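Local coordinates for possible exported protein (Mycobacterium tuberculosis, PDB 3MAY), which binds heme and delivers it to mycobacterial membrane proteins as part of a heme-iron acquisition system that can draw on free heme or host hemoglobin, at residues 32-35 with 36-40; 91-94 with 95-99. All blocks are in the same frame, centred on the assembly; numbering follows the deposited sequence.

Contact 1: residues 32-35 with 36-40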
ATOM      1  N   THR C  32       6.961  14.287  15.938  1.00 41.36           N
ATOM      2  CA  THR C  32       6.988  13.414  14.791  1.00 40.63           C
ATOM      3  C   THR C  32       6.616  11.993  15.239  1.00 40.85           C
ATOM      4  O   THR C  32       5.768  11.314  14.589  1.00 40.65           O
ATOM      5  CB  THR C  32       8.341  13.472  14.110  1.00 39.95           C
ATOM      6  OG1 THR C  32       8.709  14.851  13.949  1.00 42.38           O
ATOM      7  CG2 THR C  32       8.285  12.835  12.772  1.00 38.28           C
ATOM      8  N   ASN C  33       7.131  11.564  16.391  1.00 40.71           N
ATOM      9  CA  ASN C  33       6.702  10.260  16.919  1.00 41.95           C
ATOM     10  C   ASN C  33       5.181  10.223  17.106  1.00 44.11           C
ATOM     11  O   ASN C  33       4.520   9.205  16.777  1.00 44.64           O
ATOM     12  CB  ASN C  33       7.411   9.876  18.233  1.00 41.19           C
ATOM     13  CG  ASN C  33       7.625   8.309  18.406  1.00 42.29           C
ATOM     14  OD1 ASN C  33       7.288   7.487  17.531  1.00 42.09           O
ATOM     15  ND2 ASN C  33       8.261   7.925  19.505  1.00 39.70           N
ATOM     16  N   GLN C  34       4.631  11.314  17.645  1.00 45.16           N
ATOM     17  CA  GLN C  34       3.199  11.362  18.028  1.00 47.29           C
ATOM     18  C   GLN C  34       2.388  11.182  16.733  1.00 47.85           C
ATOM     19  O   GLN C  34       1.624  10.234  16.572  1.00 47.54           O
ATOM     20  CB  GLN C  34       2.922  12.714  18.726  1.00 48.50           C
ATOM     21  CG  GLN C  34       1.487  13.211  18.863  1.00 51.42           C
ATOM     22  CD  GLN C  34       0.628  12.177  19.509  1.00 59.19           C
ATOM     23  OE1 GLN C  34       1.133  11.424  20.373  1.00 63.77           O
ATOM     24  NE2 GLN C  34      -0.679  12.087  19.092  1.00 58.36           N
ATOM     25  N   VAL C  35       2.622  12.067  15.770  1.00 47.78           N
ATOM     26  CA  VAL C  35       1.956  11.942  14.501  1.00 48.12           C
ATOM     27  C   VAL C  35       2.160  10.584  13.880  1.00 48.44           C
ATOM     28  O   VAL C  35       1.243  10.044  13.248  1.00 50.76           O
ATOM     29  CB  VAL C  35       2.399  13.052  13.525  1.00 48.11           C
ATOM     30  CG1 VAL C  35       2.088  12.665  12.102  1.00 50.59           C
ATOM     31  CG2 VAL C  35       1.722  14.365  13.865  1.00 47.04           C
ATOM     32  N   MET C  36       3.339   9.995  14.030  1.00 47.89           N
ATOM     33  CA  MET C  36       3.508   8.697  13.393  1.00 48.39           C
ATOM     34  C   MET C  36       2.861   7.559  14.135  1.00 49.12           C
ATOM     35  O   MET C  36       2.371   6.627  13.534  1.00 50.70           O
ATOM     36  CB  MET C  36       4.925   8.414  13.050  1.00 47.53           C
ATOM     37  CG  MET C  36       5.273   9.156  11.852  1.00 51.44           C
ATOM     38  SD  MET C  36       6.976   8.902  11.406  1.00 57.93           S
ATOM     39  CE  MET C  36       7.055  10.086  10.051  1.00 58.53           C
ATOM     40  N   THR C  37       2.791   7.671  15.439  1.00 49.43           N
ATOM     41  CA  THR C  37       2.164   6.644  16.232  1.00 50.99           C
ATOM     42  C   THR C  37       0.661   6.668  15.983  1.00 53.49           C
ATOM     43  O   THR C  37       0.072   5.654  15.616  1.00 53.17           O
ATOM     44  CB  THR C  37       2.503   6.873  17.681  1.00 50.64           C
ATOM     45  OG1 THR C  37       3.905   6.628  17.855  1.00 47.81           O
ATOM     46  CG2 THR C  37       1.643   5.966  18.583  1.00 52.93           C
ATOM     47  N   ALA C  38       0.059   7.850  16.137  1.00 55.31           N
ATOM     48  CA  ALA C  38      -1.346   8.057  15.746  1.00 58.09           C
ATOM     49  C   ALA C  38      -1.616   7.369  14.410  1.00 59.33           C
ATOM     50  O   ALA C  38      -2.467   6.522  14.383  1.00 60.97           O
ATOM     51  CB  ALA C  38      -1.735   9.549  15.716  1.00 57.15           C
ATOM     52  N   VAL C  39      -0.844   7.643  13.349  1.00 59.59           N
ATOM     53  CA  VAL C  39      -1.042   6.907  12.085  1.00 61.31           C
ATOM     54  C   VAL C  39      -1.020   5.394  12.242  1.00 63.33           C
ATOM     55  O   VAL C  39      -1.897   4.715  11.712  1.00 65.96           O
ATOM     56  CB  VAL C  39      -0.080   7.296  10.933  1.00 60.22           C
ATOM     57  CG1 VAL C  39      -0.322   6.425   9.739  1.00 58.71           C
ATOM     58  CG2 VAL C  39      -0.255   8.746  10.523  1.00 60.19           C
ATOM     59  N   LEU C  40      -0.044   4.832  12.946  1.00 63.47           N
ATOM     60  CA  LEU C  40      -0.130   3.378  13.240  1.00 65.45           C
ATOM     61  C   LEU C  40      -1.407   2.980  14.036  1.00 68.25           C
ATOM     62  O   LEU C  40      -1.987   1.944  13.774  1.00 70.04           O
ATOM     63  CB  LEU C  40       1.122   2.844  13.946  1.00 63.03           C
ATOM     64  CG  LEU C  40       2.495   3.025  13.285  1.00 61.05           C
ATOM     65  CD1 LEU C  40       3.621   2.731  14.306  1.00 56.24           C
ATOM     66  CD2 LEU C  40       2.697   2.205  12.028  1.00 58.01           C
TER
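Thr37 turns its hydroxyl to the side of its own backbone N, opposite the carbonyl carbon (chi1 -68°), and this rotation lowers OG1 onto the carbonyl of Asn33 one helical turn earlier. Thr37 OG1 donates to Asn33 O at 2.9 Å. The same oxygen takes the Thr37 backbone N at 2.7 Å, so two donors from a single residue grip it. They approach differently: the amide is tilted 19° from the carbonyl plane, whereas the hydroxyl comes from above that plane, 41° out of it, away from the lone-pair directions. The Asn33 side chain crosses that of Thr37 at a slant, leaving Asn33 OD1 3.5 Å from Thr37 OG1. Both polar ends also reach the second subunit, where Asn33 ND2 bonds to Ser9 OG and Thr37 OG1 to the backbone N of Ala8.

Round the helix, Thr32 and Met36 leave the backbone next to one another in roughly the same direction. The thioether, extended beyond CG, carries Met36 CE to 4.1 Å from Thr32 CG2, a loose methyl contact, while Met36 CG passes 3.5 Å from Thr32 O. Leu26 of helix 8-27 touches both residues. Val39 presents one branch to the preceding turn, its CG2 lying 3.4 Å from Val35 O, and Ala38 CB rests 3.5 Å from Gln34 O. Successive i to i+4 backbone bonds, from Met36 N to Thr32 O through Val39 N to Val35 O, run alongside these contacts.

Thr32 and Val35 touch His55, a probable heme-binding residue on helix 46-57. The geometry is that of a regular alpha-helix with a threonine hydroxyl bonded back to the i-4 carbonyl, here in helix 30-41 of the all-helical haemophore fold, beside the probable heme site.

Contact 2: residues 91-94 with 95-99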
ATOM      1  N   GLY C  91       7.249  -5.762   0.821  1.00 71.49           N
ATOM      2  CA  GLY C  91       6.760  -6.655  -0.226  1.00 72.92           C
ATOM      3  C   GLY C  91       7.329  -8.060  -0.097  1.00 72.90           C
ATOM      4  O   GLY C  91       6.584  -9.043   0.009  1.00 74.34           O
ATOM      5  N   LEU C  92       8.656  -8.152  -0.099  1.00 71.04           N
ATOM      6  CA  LEU C  92       9.353  -9.433   0.017  1.00 71.17           C
ATOM      7  C   LEU C  92       9.034 -10.203   1.306  1.00 71.76           C
ATOM      8  O   LEU C  92       8.987 -11.433   1.302  1.00 71.93           O
ATOM      9  CB  LEU C  92      10.863  -9.226  -0.112  1.00 69.40           C
ATOM     10  CG  LEU C  92      11.865 -10.328   0.263  1.00 67.72           C
ATOM     11  CD1 LEU C  92      11.935 -11.392  -0.755  1.00 64.86           C
ATOM     12  CD2 LEU C  92      13.240  -9.689   0.419  1.00 67.84           C
ATOM     13  N   MET C  93       8.845  -9.475   2.407  1.00 71.62           N
ATOM     14  CA  MET C  93       8.473 -10.106   3.672  1.00 73.26           C
ATOM     15  C   MET C  93       7.109 -10.764   3.487  1.00 74.77           C
ATOM     16  O   MET C  93       6.969 -11.993   3.648  1.00 76.03           O
ATOM     17  CB  MET C  93       8.466  -9.093   4.809  1.00 72.73           C
ATOM     18  CG  MET C  93       9.007  -9.650   6.098  1.00 75.66           C
ATOM     19  SD  MET C  93       8.362  -8.803   7.562  1.00 79.16           S
ATOM     20  CE  MET C  93       6.880  -9.771   7.865  1.00 82.96           C
ATOM     21  N   GLN C  94       6.129  -9.954   3.083  1.00 74.23           N
ATOM     22  CA  GLN C  94       4.789 -10.466   2.738  1.00 75.49           C
ATOM     23  C   GLN C  94       4.885 -11.640   1.810  1.00 74.63           C
ATOM     24  O   GLN C  94       4.111 -12.587   1.960  1.00 77.08           O
ATOM     25  CB  GLN C  94       3.868  -9.404   2.133  1.00 76.90           C
ATOM     26  CG  GLN C  94       3.699  -8.139   2.999  1.00 78.96           C
ATOM     27  CD  GLN C  94       2.862  -7.068   2.297  1.00 84.17           C
ATOM     28  OE1 GLN C  94       2.778  -7.025   1.048  1.00 87.29           O
ATOM     29  NE2 GLN C  94       2.235  -6.197   3.092  1.00 83.85           N
ATOM     30  N   ALA C  95       5.830 -11.601   0.867  1.00 69.59           N
ATOM     31  CA  ALA C  95       6.023 -12.719  -0.088  1.00 67.67           C
ATOM     32  C   ALA C  95       6.447 -14.063   0.572  1.00 65.73           C
ATOM     33  O   ALA C  95       5.931 -15.147   0.217  1.00 66.86           O
ATOM     34  CB  ALA C  95       7.014 -12.314  -1.207  1.00 66.48           C
ATOM     35  N   VAL C  96       7.391 -13.971   1.523  1.00 60.67           N
ATOM     36  CA  VAL C  96       7.755 -15.077   2.393  1.00 59.16           C
ATOM     37  C   VAL C  96       6.520 -15.607   3.196  1.00 60.46           C
ATOM     38  O   VAL C  96       6.157 -16.818   3.047  1.00 63.31           O
ATOM     39  CB  VAL C  96       8.903 -14.743   3.380  1.00 57.75           C
ATOM     40  CG1 VAL C  96       9.262 -16.001   4.223  1.00 58.13           C
ATOM     41  CG2 VAL C  96      10.132 -14.165   2.660  1.00 57.10           C
ATOM     42  N   GLN C  97       5.885 -14.738   4.008  1.00 58.20           N
ATOM     43  CA  GLN C  97       4.699 -15.136   4.791  1.00 60.36           C
ATOM     44  C   GLN C  97       3.773 -15.900   3.872  1.00 61.25           C
ATOM     45  O   GLN C  97       3.582 -17.076   4.105  1.00 64.86           O
ATOM     46  CB  GLN C  97       3.963 -13.941   5.453  1.00 60.98           C
ATOM     47  CG  GLN C  97       4.805 -13.171   6.457  1.00 64.64           C
ATOM     48  CD  GLN C  97       4.144 -11.882   7.026  1.00 72.28           C
ATOM     49  OE1 GLN C  97       3.560 -11.042   6.289  1.00 75.41           O
ATOM     50  NE2 GLN C  97       4.304 -11.691   8.349  1.00 73.00           N
ATOM     51  N   GLY C  98       3.281 -15.284   2.794  1.00 60.20           N
ATOM     52  CA  GLY C  98       2.413 -15.994   1.815  1.00 62.48           C
ATOM     53  C   GLY C  98       2.930 -17.353   1.359  1.00 63.16           C
ATOM     54  O   GLY C  98       2.128 -18.266   1.039  1.00 68.20           O
ATOM     55  N   ALA C  99       4.257 -17.513   1.313  1.00 61.14           N
ATOM     56  CA  ALA C  99       4.859 -18.811   0.889  1.00 62.57           C
ATOM     57  C   ALA C  99       4.772 -19.848   2.029  1.00 64.47           C
ATOM     58  O   ALA C  99       4.520 -21.060   1.807  1.00 66.63           O
ATOM     59  CB  ALA C  99       6.288 -18.598   0.466  1.00 60.87           C
TER
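The last helix of the chain, 86-99, supplies this i to i+4 contact, in which Met93 and Gln97 meet through their side-chain ends. The Met93 chain bends at its last torsion (chi3 89°), which turns the terminal methyl forward along the helix, toward Gln97, and Met93 CE comes to 3.2 Å from Gln97 NE2. Gln97 CD is 3.6 Å from Met93 CE; the methyl sits over the face of the amide, above its nitrogen rather than at its edge, while the two side chains run at a slant to each other. This is packing of a methyl against an amide, with Gln97 CG also passing 3.7 Å from Met93 O.

The backbone evidence for an alpha-helix is a run of four consecutive i to i+4 bonds, from Ala95 N to Gly91 O through Gly98 N to Gln94 O. Alongside these bonds, Ala95 CB lies 3.3 Å from Leu92 O. Val96 CG2, set beside its own backbone N, is likewise 3.3 Å from Leu92 O, the oxygen that accepts the Val96 amide at 3.0 Å.

Several of these side chains also meet other subunits. Gln94 NE2 donates to Gln88 OE1 of the second subunit, while Met93 packs on Leu73 and Val96 on Phe56 of that subunit. Ile84 there receives both Gln94 and Gln97, and Gln43 of a third subunit also touches Gln94.

Contact 1 precedes contact 2 along the chain: residues 32-40 belong to helix 30-41, whereas residues 91-99 belong to helix 86-99 at the C-terminal end. Their centres are 26 Å apart and their nearest atoms about 12 Å, so the two do not touch. Contact 1 sits beside the probable heme-binding histidines, His29 and His55, and contact 2 lies away from the probable heme site. The second subunit is common to both: Val39 packs on its Ile90, a residue of the partner's helix 86-99. Helix 30-41 therefore faces both the probable heme site and the subunit interface, while the last helix extends the interface of the four-chain assembly.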